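Local coordinates for protein SxtG (Microseira wollei, PDB 6U1R) that acts as an amidinotransferase in saxitoxin biosynthesis, probably passing an amidino group to its acceptor through a covalent cysteine intermediate, at residues I142-I147 with W241-L246; E148-A152 with P212-A216; F227-V233 with P260-I265. All coordinates share one frame; numbering follows the deposited sequence.

Contact 1: residues I142-I147 with W241-L246; sequences IGNEII and WLQRHL
I147 lays the end of its side chain against the last turn of helix 236-245, its CD1 coming within 3.8 Å of CD2 of H245 and also meeting a methyl each of L242 and L246. The branching of I147 divides the work: CG1, anti to the carbonyl carbon (chi1 -54°), carries CD1 toward this group, while CG2 turns to the indole of W241, 4.3 Å from CZ3. Nearer the hairpin turn, I142 and L246 reach for each other tip to tip, with CG2 of I142 4.0 Å from CD2 of L246.

Along the flank of this apolar patch runs one polar bond. E145 stretches out fully, CG anti to the backbone N, and its OE2 accepts from NE2 of H245 at 2.8 Å. The bond is nearly straight, 170° at the hydrogen. OE2 lies in the imidazole plane and is approached on its syn side, although carboxylate and ring planes stand 47° apart. T178 OG1 on the adjoining strand 176-179 also hydrogen-bonds OE2, and W241 CH2 lies 3.6 Å above one face of the imidazole, toward its rim, so the bond and this indole atom together limit the rotation of H245. The carboxylate would be expected to polarise the ring.

The indole NH of W241 turns outward to W177 O of the second subunit, placing the helix close to the dimer interface. This is helix-on-sheet packing: in a beta hairpin whose two-residue loop is a type II' turn from I142 to E145, strand 145-147 runs nearly antiparallel to helix segment 241-245, with a His-carboxylate bond at the margin.

Contact 2: residues E148-A152 with P212-A216; sequences EAPMA and PTFDA
P150 sets the edge of its pyrrolidine ring over one face of F214, a CH-pi contact in which CD stands 3.4 Å from the ring centroid and 19° off the ring normal. The two side chains meet at a slant, with CD over the ring and CG beside CD2 and CE2. F214 can offer its face because CG sits between its own backbone N and carbonyl carbon (chi1 68°), which turns the phenyl back so that its face meets P150. A149 CB approaches the same ring obliquely, 3.8 Å from CE1.

The backbones are joined beside this CH-pi contact. F214 N donates to P150 O at 3.0 Å, bent to 145° at the hydrogen and reaching the oxygen from above the carbonyl plane. That oxygen also receives a CA-H...O contact from T213, whose CA is 3.1 Å away.

The M151 chain lies roughly perpendicular to D215. A bend at chi3 swings CE of M151 to 3.6 Å from OD1 of D215 and 3.7 Å from its OD2, so that a thioether methyl lies against the whole carboxylate. A152 CB packs on T213, whose OG1 bonds to V233 O.

D215 is a predicted active-site residue. Its carboxylate has an apolar neighbour about equally near both oxygens, and OD2 also holds H264 NE2, consistent with the 148-152 loop shaping the surroundings of the Asp-His pair while the proline-phenylalanine CH-pi contact joins the two loops.

Contact 3: residues F227-V233 with P260-I265; sequences FGQKSHV and PEALHI
H232 bonds to the 260-265 loop twice, once through its backbone and once through its ring. Its N donates to A262 O at 3.1 Å in an almost linear bond (174° at the hydrogen), while NE2 reaches P260 O at 2.9 Å and uses a lone pair in the carbonyl plane. The second bond is less straight, 148°, with the oxygen tilted from the imidazole plane. V206 N is hydrogen-bonded to ND1, so both ring nitrogens have partners and the rotation of the imidazole is fixed.

Just before it, S231 forms an ST turn: OG accepts from V233 N at 3.1 Å and is also hydrogen-bonded to D218 OD2. The same D218 takes NE2 of Q229 through OD1, and that NE2 lies 3.0 Å from H264 O.

Packing spreads out on both flanks. Q229 and I265 run antiparallel alongside one another, the amide carbon CD of Q229 resting 3.8 Å from CG1 of I265. CG1 of I265 is anti to the backbone N (chi1 -154°), which sends CD1 across to the backbone of G228. On the other flank V233 and L263 meet at about a right angle and tightly, CG2 of V233 to CD1 of L263 at 3.4 Å; this CD1 also overlies one face of the H264 imidazole.

H264, a predicted active-site residue, thus sits on a loop held at P260 and A262 before it and packed through I265 after it, consistent with a loop that holds the imidazole where NE2 can hydrogen-bond to D215 OD2.

How the contacts relate
The three contacts step from the dimer side of the subunit toward its predicted active site. Contacts 1 and 2, with centres 12 Å apart, meet ring to ring where W241 CE3 lies 3.8 Å from F214 CE2, and both touch the second subunit. Contacts 2 and 3 are joined by polar bonds as well as packing: D215 OD2 lies 2.8 Å from H264 NE2, and T213 OG1 is 3.0 Å from V233 O. Contact 3 is about 19 Å from contact 1 between centres and does not touch it. C368, the predicted amidino-cysteine, completes the site. The side chain of H264 is about 5 Å from that of C368. The side chain of D215 is about 10 Å from that of C368.

Contact 1: residues I142-I147 with W241-L246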
loop_
_atom_site.group_PDB
_atom_site.type_symbol
_atom_site.label_atom_id
_atom_site.label_comp_id
_atom_site.label_asym_id
_atom_site.label_seq_id
_atom_site.Cartn_x
_atom_site.Cartn_y
_atom_site.Cartn_z
ATOM N N ILE A 142 -10.163 -1.917 10.901
ATOM C CA ILE A 142 -10.125 -3.208 11.584
ATOM C C ILE A 142 -9.507 -2.953 12.957
ATOM O O ILE A 142 -8.277 -2.905 13.097
ATOM C CB ILE A 142 -9.324 -4.272 10.821
ATOM C CG1 ILE A 142 -9.822 -4.437 9.377
ATOM C CG2 ILE A 142 -9.401 -5.625 11.564
ATOM C CD1 ILE A 142 -11.289 -4.846 9.254
ATOM N N GLY A 143 -10.341 -2.778 13.973
ATOM C CA GLY A 143 -9.803 -2.521 15.300
ATOM C C GLY A 143 -9.127 -1.160 15.347
ATOM O O GLY A 143 -9.781 -0.141 15.116
ATOM N N ASN A 144 -7.823 -1.118 15.614
ATOM C CA ASN A 144 -7.089 0.135 15.658
ATOM C C ASN A 144 -6.308 0.408 14.371
ATOM O O ASN A 144 -5.482 1.325 14.353
ATOM C CB ASN A 144 -6.129 0.159 16.859
ATOM C CG ASN A 144 -5.025 -0.880 16.753
ATOM O OD1 ASN A 144 -4.947 -1.627 15.779
ATOM N ND2 ASN A 144 -4.148 -0.918 17.754
ATOM N N GLU A 145 -6.588 -0.330 13.296
ATOM C CA GLU A 145 -5.850 -0.232 12.040
ATOM C C GLU A 145 -6.738 0.290 10.918
ATOM O O GLU A 145 -7.866 -0.198 10.735
ATOM C CB GLU A 145 -5.295 -1.602 11.648
ATOM C CG GLU A 145 -4.487 -1.614 10.360
ATOM C CD GLU A 145 -3.992 -2.995 9.980
ATOM O OE1 GLU A 145 -4.511 -3.992 10.522
ATOM O OE2 GLU A 145 -3.080 -3.093 9.133
ATOM N N ILE A 146 -6.210 1.251 10.148
ATOM C CA ILE A 146 -6.812 1.687 8.883
ATOM C C ILE A 146 -6.003 1.079 7.728
ATOM O O ILE A 146 -4.775 1.221 7.677
ATOM C CB ILE A 146 -6.876 3.222 8.800
ATOM C CG1 ILE A 146 -7.750 3.747 9.949
ATOM C CG2 ILE A 146 -7.433 3.676 7.450
ATOM C CD1 ILE A 146 -7.924 5.202 10.004
ATOM N N ILE A 147 -6.679 0.356 6.827
ATOM C CA ILE A 147 -6.053 -0.311 5.681
ATOM C C ILE A 147 -6.515 0.370 4.398
ATOM O O ILE A 147 -7.725 0.458 4.131
ATOM C CB ILE A 147 -6.409 -1.812 5.636
ATOM C CG1 ILE A 147 -6.062 -2.496 6.960
ATOM C CG2 ILE A 147 -5.686 -2.502 4.469
ATOM C CD1 ILE A 147 -6.609 -3.908 7.082
ATOM N N TRP A 241 -5.504 -11.868 -0.007
ATOM C CA TRP A 241 -4.593 -10.913 0.603
ATOM C C TRP A 241 -5.137 -10.436 1.943
ATOM O O TRP A 241 -4.407 -10.386 2.947
ATOM C CB TRP A 241 -4.330 -9.709 -0.324
ATOM C CG TRP A 241 -3.286 -8.831 0.282
ATOM C CD1 TRP A 241 -1.933 -8.889 0.053
ATOM C CD2 TRP A 241 -3.484 -7.800 1.270
ATOM N NE1 TRP A 241 -1.281 -7.965 0.847
ATOM C CE2 TRP A 241 -2.210 -7.285 1.600
ATOM C CE3 TRP A 241 -4.618 -7.265 1.906
ATOM C CZ2 TRP A 241 -2.039 -6.255 2.537
ATOM C CZ3 TRP A 241 -4.445 -6.251 2.840
ATOM C CH2 TRP A 241 -3.162 -5.757 3.145
ATOM N N LEU A 242 -6.424 -10.085 1.991
ATOM C CA LEU A 242 -6.974 -9.575 3.247
ATOM C C LEU A 242 -7.028 -10.669 4.302
ATOM O O LEU A 242 -6.766 -10.411 5.483
ATOM C CB LEU A 242 -8.356 -8.981 3.028
ATOM C CG LEU A 242 -9.007 -8.306 4.245
ATOM C CD1 LEU A 242 -8.171 -7.112 4.695
ATOM C CD2 LEU A 242 -10.429 -7.895 3.898
ATOM N N GLN A 243 -7.365 -11.900 3.907
ATOM C CA GLN A 243 -7.377 -12.978 4.893
ATOM C C GLN A 243 -5.983 -13.213 5.457
ATOM O O GLN A 243 -5.835 -13.421 6.667
ATOM C CB GLN A 243 -7.946 -14.270 4.299
ATOM C CG GLN A 243 -7.971 -15.475 5.289
ATOM C CD GLN A 243 -8.848 -15.255 6.534
ATOM O OE1 GLN A 243 -10.013 -15.697 6.577
ATOM N NE2 GLN A 243 -8.278 -14.605 7.568
ATOM N N ARG A 244 -4.946 -13.145 4.622
ATOM C CA ARG A 244 -3.604 -13.348 5.161
ATOM C C ARG A 244 -3.198 -12.197 6.069
ATOM O O ARG A 244 -2.595 -12.415 7.126
ATOM C CB ARG A 244 -2.572 -13.504 4.056
ATOM C CG ARG A 244 -1.159 -13.661 4.679
ATOM C CD ARG A 244 -0.187 -14.378 3.811
ATOM N NE ARG A 244 -0.739 -15.621 3.276
ATOM C CZ ARG A 244 -0.433 -16.113 2.083
ATOM N NH1 ARG A 244 0.430 -15.477 1.295
ATOM N NH2 ARG A 244 -1.000 -17.246 1.672
ATOM N N HIS A 245 -3.501 -10.963 5.666
ATOM C CA HIS A 245 -3.153 -9.813 6.493
ATOM C C HIS A 245 -3.801 -9.893 7.870
ATOM O O HIS A 245 -3.186 -9.489 8.875
ATOM C CB HIS A 245 -3.562 -8.526 5.777
ATOM C CG HIS A 245 -3.085 -7.288 6.462
ATOM N ND1 HIS A 245 -1.756 -6.915 6.483
ATOM C CD2 HIS A 245 -3.755 -6.348 7.167
ATOM C CE1 HIS A 245 -1.634 -5.787 7.164
ATOM N NE2 HIS A 245 -2.831 -5.419 7.584
ATOM N N LEU A 246 -5.023 -10.426 7.947
ATOM C CA LEU A 246 -5.802 -10.473 9.181
ATOM C C LEU A 246 -5.842 -11.862 9.827
ATOM O O LEU A 246 -6.665 -12.092 10.718
ATOM C CB LEU A 246 -7.232 -9.996 8.910
ATOM C CG LEU A 246 -7.403 -8.566 8.392
ATOM C CD1 LEU A 246 -8.885 -8.239 8.209
ATOM C CD2 LEU A 246 -6.694 -7.578 9.311
#

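Contact 2: residues E148-A152 with P212-A216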
loop_
_atom_site.group_PDB
_atom_site.type_symbol
_atom_site.label_atom_id
_atom_site.label_comp_id
_atom_site.label_asym_id
_atom_site.label_seq_id
_atom_site.Cartn_x
_atom_site.Cartn_y
_atom_site.Cartn_z
ATOM N N GLU A 148 -5.556 0.816 3.579
ATOM C CA GLU A 148 -5.884 1.379 2.273
ATOM C C GLU A 148 -6.046 0.252 1.260
ATOM O O GLU A 148 -5.120 -0.546 1.039
ATOM C CB GLU A 148 -4.819 2.379 1.815
ATOM C CG GLU A 148 -4.539 3.473 2.869
ATOM C CD GLU A 148 -3.852 4.721 2.333
ATOM O OE1 GLU A 148 -3.525 4.774 1.123
ATOM O OE2 GLU A 148 -3.634 5.659 3.142
ATOM N N ALA A 149 -7.221 0.205 0.646
ATOM C CA ALA A 149 -7.590 -0.854 -0.277
ATOM C C ALA A 149 -6.818 -0.758 -1.594
ATOM O O ALA A 149 -6.553 0.341 -2.098
ATOM C CB ALA A 149 -9.078 -0.789 -0.569
ATOM N N PRO A 150 -6.497 -1.906 -2.202
ATOM C CA PRO A 150 -5.899 -1.897 -3.548
ATOM C C PRO A 150 -6.989 -1.882 -4.607
ATOM O O PRO A 150 -7.437 -2.944 -5.042
ATOM C CB PRO A 150 -5.094 -3.200 -3.573
ATOM C CG PRO A 150 -5.914 -4.149 -2.691
ATOM C CD PRO A 150 -6.626 -3.273 -1.663
ATOM N N MET A 151 -7.441 -0.702 -5.003
ATOM C CA MET A 151 -8.677 -0.598 -5.763
ATOM C C MET A 151 -8.471 -0.860 -7.251
ATOM O O MET A 151 -7.485 -0.413 -7.853
ATOM C CB MET A 151 -9.297 0.784 -5.539
ATOM C CG MET A 151 -9.621 1.049 -4.053
ATOM S SD MET A 151 -10.388 2.675 -3.772
ATOM C CE MET A 151 -12.085 2.375 -4.265
ATOM N N ALA A 152 -9.426 -1.583 -7.847
ATOM C CA ALA A 152 -9.313 -1.970 -9.260
ATOM C C ALA A 152 -9.620 -0.829 -10.222
ATOM O O ALA A 152 -9.196 -0.879 -11.389
ATOM C CB ALA A 152 -10.248 -3.146 -9.561
ATOM N N PRO A 212 -3.838 -8.738 -6.862
ATOM C CA PRO A 212 -4.831 -8.525 -5.790
ATOM C C PRO A 212 -5.522 -7.172 -5.911
ATOM O O PRO A 212 -4.854 -6.135 -5.905
ATOM C CB PRO A 212 -3.992 -8.597 -4.508
ATOM C CG PRO A 212 -2.713 -9.240 -4.871
ATOM C CD PRO A 212 -2.486 -9.000 -6.332
ATOM N N THR A 213 -6.862 -7.178 -5.968
ATOM C CA THR A 213 -7.659 -5.955 -5.886
ATOM C C THR A 213 -8.886 -6.199 -5.017
ATOM O O THR A 213 -9.489 -7.284 -5.041
ATOM C CB THR A 213 -8.121 -5.402 -7.270
ATOM O OG1 THR A 213 -8.905 -6.368 -7.987
ATOM C CG2 THR A 213 -6.936 -4.985 -8.115
ATOM N N PHE A 214 -9.229 -5.189 -4.224
ATOM C CA PHE A 214 -10.526 -5.171 -3.558
ATOM C C PHE A 214 -10.888 -3.743 -3.181
ATOM O O PHE A 214 -10.016 -2.883 -3.000
ATOM C CB PHE A 214 -10.560 -6.087 -2.312
ATOM C CG PHE A 214 -9.697 -5.635 -1.152
ATOM C CD1 PHE A 214 -10.174 -4.697 -0.240
ATOM C CD2 PHE A 214 -8.432 -6.172 -0.949
ATOM C CE1 PHE A 214 -9.403 -4.301 0.828
ATOM C CE2 PHE A 214 -7.650 -5.780 0.137
ATOM C CZ PHE A 214 -8.133 -4.850 1.024
ATOM N N ASP A 215 -12.198 -3.505 -3.100
ATOM C CA ASP A 215 -12.759 -2.316 -2.476
ATOM C C ASP A 215 -13.179 -2.674 -1.054
ATOM O O ASP A 215 -13.746 -3.750 -0.811
ATOM C CB ASP A 215 -13.992 -1.810 -3.230
ATOM C CG ASP A 215 -13.655 -1.030 -4.495
ATOM O OD1 ASP A 215 -12.524 -1.148 -5.003
ATOM O OD2 ASP A 215 -14.545 -0.303 -4.982
ATOM N N ALA A 216 -12.949 -1.754 -0.122
ATOM C CA ALA A 216 -13.259 -2.063 1.268
ATOM C C ALA A 216 -14.751 -2.295 1.462
ATOM O O ALA A 216 -15.157 -3.073 2.333
ATOM C CB ALA A 216 -12.758 -0.929 2.164
#

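Contact 3: residues F227-V233 with P260-I265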
loop_
_atom_site.group_PDB
_atom_site.type_symbol
_atom_site.label_atom_id
_atom_site.label_comp_id
_atom_site.label_asym_id
_atom_site.label_seq_id
_atom_site.Cartn_x
_atom_site.Cartn_y
_atom_site.Cartn_z
ATOM N N PHE A 227 -17.545 -10.640 6.523
ATOM C CA PHE A 227 -18.213 -11.196 5.347
ATOM C C PHE A 227 -17.870 -10.360 4.124
ATOM O O PHE A 227 -17.933 -9.130 4.179
ATOM C CB PHE A 227 -19.719 -11.249 5.567
ATOM C CG PHE A 227 -20.103 -12.154 6.689
ATOM C CD1 PHE A 227 -20.318 -13.502 6.456
ATOM C CD2 PHE A 227 -20.168 -11.685 7.982
ATOM C CE1 PHE A 227 -20.632 -14.354 7.484
ATOM C CE2 PHE A 227 -20.482 -12.550 9.025
ATOM C CZ PHE A 227 -20.708 -13.885 8.761
ATOM N N GLY A 228 -17.504 -11.029 3.028
ATOM C CA GLY A 228 -17.190 -10.341 1.789
ATOM C C GLY A 228 -17.822 -11.049 0.607
ATOM O O GLY A 228 -18.447 -12.104 0.750
ATOM N N GLN A 229 -17.652 -10.443 -0.563
ATOM C CA GLN A 229 -18.068 -11.050 -1.820
ATOM C C GLN A 229 -17.043 -10.722 -2.898
ATOM O O GLN A 229 -16.390 -9.681 -2.853
ATOM C CB GLN A 229 -19.447 -10.533 -2.272
ATOM C CG GLN A 229 -19.451 -9.011 -2.468
ATOM C CD GLN A 229 -20.732 -8.449 -3.056
ATOM O OE1 GLN A 229 -21.772 -9.117 -3.092
ATOM N NE2 GLN A 229 -20.665 -7.193 -3.522
ATOM N N LYS A 230 -16.927 -11.615 -3.880
ATOM C CA LYS A 230 -16.354 -11.244 -5.169
ATOM C C LYS A 230 -17.301 -10.288 -5.898
ATOM O O LYS A 230 -18.511 -10.313 -5.688
ATOM C CB LYS A 230 -16.107 -12.497 -6.015
ATOM C CG LYS A 230 -15.022 -13.441 -5.445
ATOM C CD LYS A 230 -14.768 -14.656 -6.351
ATOM C CE LYS A 230 -13.835 -14.292 -7.494
ATOM N NZ LYS A 230 -13.591 -15.459 -8.365
ATOM N N SER A 231 -16.745 -9.425 -6.744
ATOM C CA SER A 231 -17.540 -8.409 -7.435
ATOM C C SER A 231 -16.788 -7.966 -8.679
ATOM O O SER A 231 -15.753 -8.530 -9.026
ATOM C CB SER A 231 -17.814 -7.206 -6.529
ATOM O OG SER A 231 -16.622 -6.485 -6.361
ATOM N N HIS A 232 -17.306 -6.932 -9.352
ATOM C CA HIS A 232 -16.567 -6.387 -10.485
ATOM C C HIS A 232 -15.266 -5.695 -10.097
ATOM O O HIS A 232 -14.505 -5.361 -11.006
ATOM C CB HIS A 232 -17.450 -5.442 -11.277
ATOM C CG HIS A 232 -18.508 -6.162 -12.052
ATOM N ND1 HIS A 232 -18.205 -7.087 -13.026
ATOM C CD2 HIS A 232 -19.859 -6.134 -11.968
ATOM C CE1 HIS A 232 -19.321 -7.576 -13.533
ATOM N NE2 HIS A 232 -20.342 -7.012 -12.911
ATOM N N VAL A 233 -14.968 -5.493 -8.810
ATOM C CA VAL A 233 -13.695 -4.910 -8.408
ATOM C C VAL A 233 -12.900 -5.773 -7.425
ATOM O O VAL A 233 -11.696 -5.531 -7.268
ATOM C CB VAL A 233 -13.880 -3.489 -7.825
ATOM C CG1 VAL A 233 -14.491 -2.566 -8.867
ATOM C CG2 VAL A 233 -14.724 -3.525 -6.556
ATOM N N PRO A 260 -25.938 -9.455 -10.945
ATOM C CA PRO A 260 -24.930 -9.483 -12.019
ATOM C C PRO A 260 -24.065 -8.238 -12.082
ATOM O O PRO A 260 -22.975 -8.294 -12.677
ATOM C CB PRO A 260 -25.779 -9.619 -13.302
ATOM C CG PRO A 260 -27.114 -10.115 -12.836
ATOM C CD PRO A 260 -27.309 -9.518 -11.478
ATOM N N GLU A 261 -24.541 -7.129 -11.516
ATOM C CA GLU A 261 -23.879 -5.830 -11.476
ATOM C C GLU A 261 -23.054 -5.621 -10.196
ATOM O O GLU A 261 -22.719 -4.473 -9.872
ATOM C CB GLU A 261 -24.933 -4.718 -11.580
ATOM C CG GLU A 261 -25.761 -4.733 -12.877
ATOM C CD GLU A 261 -26.961 -5.662 -12.835
ATOM O OE1 GLU A 261 -27.581 -5.790 -11.761
ATOM O OE2 GLU A 261 -27.305 -6.240 -13.887
ATOM N N ALA A 262 -22.768 -6.696 -9.457
ATOM C CA ALA A 262 -22.319 -6.580 -8.073
ATOM C C ALA A 262 -21.089 -5.698 -7.957
ATOM O O ALA A 262 -20.091 -5.896 -8.659
ATOM C CB ALA A 262 -22.022 -7.961 -7.484
ATOM N N LEU A 263 -21.160 -4.741 -7.021
ATOM C CA LEU A 263 -20.058 -3.835 -6.724
ATOM C C LEU A 263 -20.391 -3.223 -5.358
ATOM O O LEU A 263 -21.275 -2.368 -5.264
ATOM C CB LEU A 263 -19.907 -2.781 -7.813
ATOM C CG LEU A 263 -18.827 -1.692 -7.772
ATOM C CD1 LEU A 263 -17.681 -1.958 -6.865
ATOM C CD2 LEU A 263 -18.291 -1.493 -9.190
ATOM N N HIS A 264 -19.736 -3.737 -4.318
ATOM C CA HIS A 264 -19.947 -3.410 -2.909
ATOM C C HIS A 264 -21.085 -4.238 -2.328
ATOM O O HIS A 264 -22.040 -4.587 -3.031
ATOM C CB HIS A 264 -20.170 -1.902 -2.697
ATOM C CG HIS A 264 -19.053 -1.076 -3.252
ATOM N ND1 HIS A 264 -19.230 0.201 -3.739
ATOM C CD2 HIS A 264 -17.743 -1.372 -3.432
ATOM C CE1 HIS A 264 -18.078 0.651 -4.208
ATOM N NE2 HIS A 264 -17.155 -0.275 -4.014
ATOM N N ILE A 265 -20.932 -4.618 -1.060
ATOM C CA ILE A 265 -21.830 -5.569 -0.403
ATOM C C ILE A 265 -22.889 -4.882 0.467
ATOM O O ILE A 265 -23.808 -5.563 0.968
ATOM C CB ILE A 265 -20.994 -6.578 0.422
ATOM C CG1 ILE A 265 -21.725 -7.924 0.615
ATOM C CG2 ILE A 265 -20.532 -5.973 1.777
ATOM C CD1 ILE A 265 -20.826 -9.030 1.251
#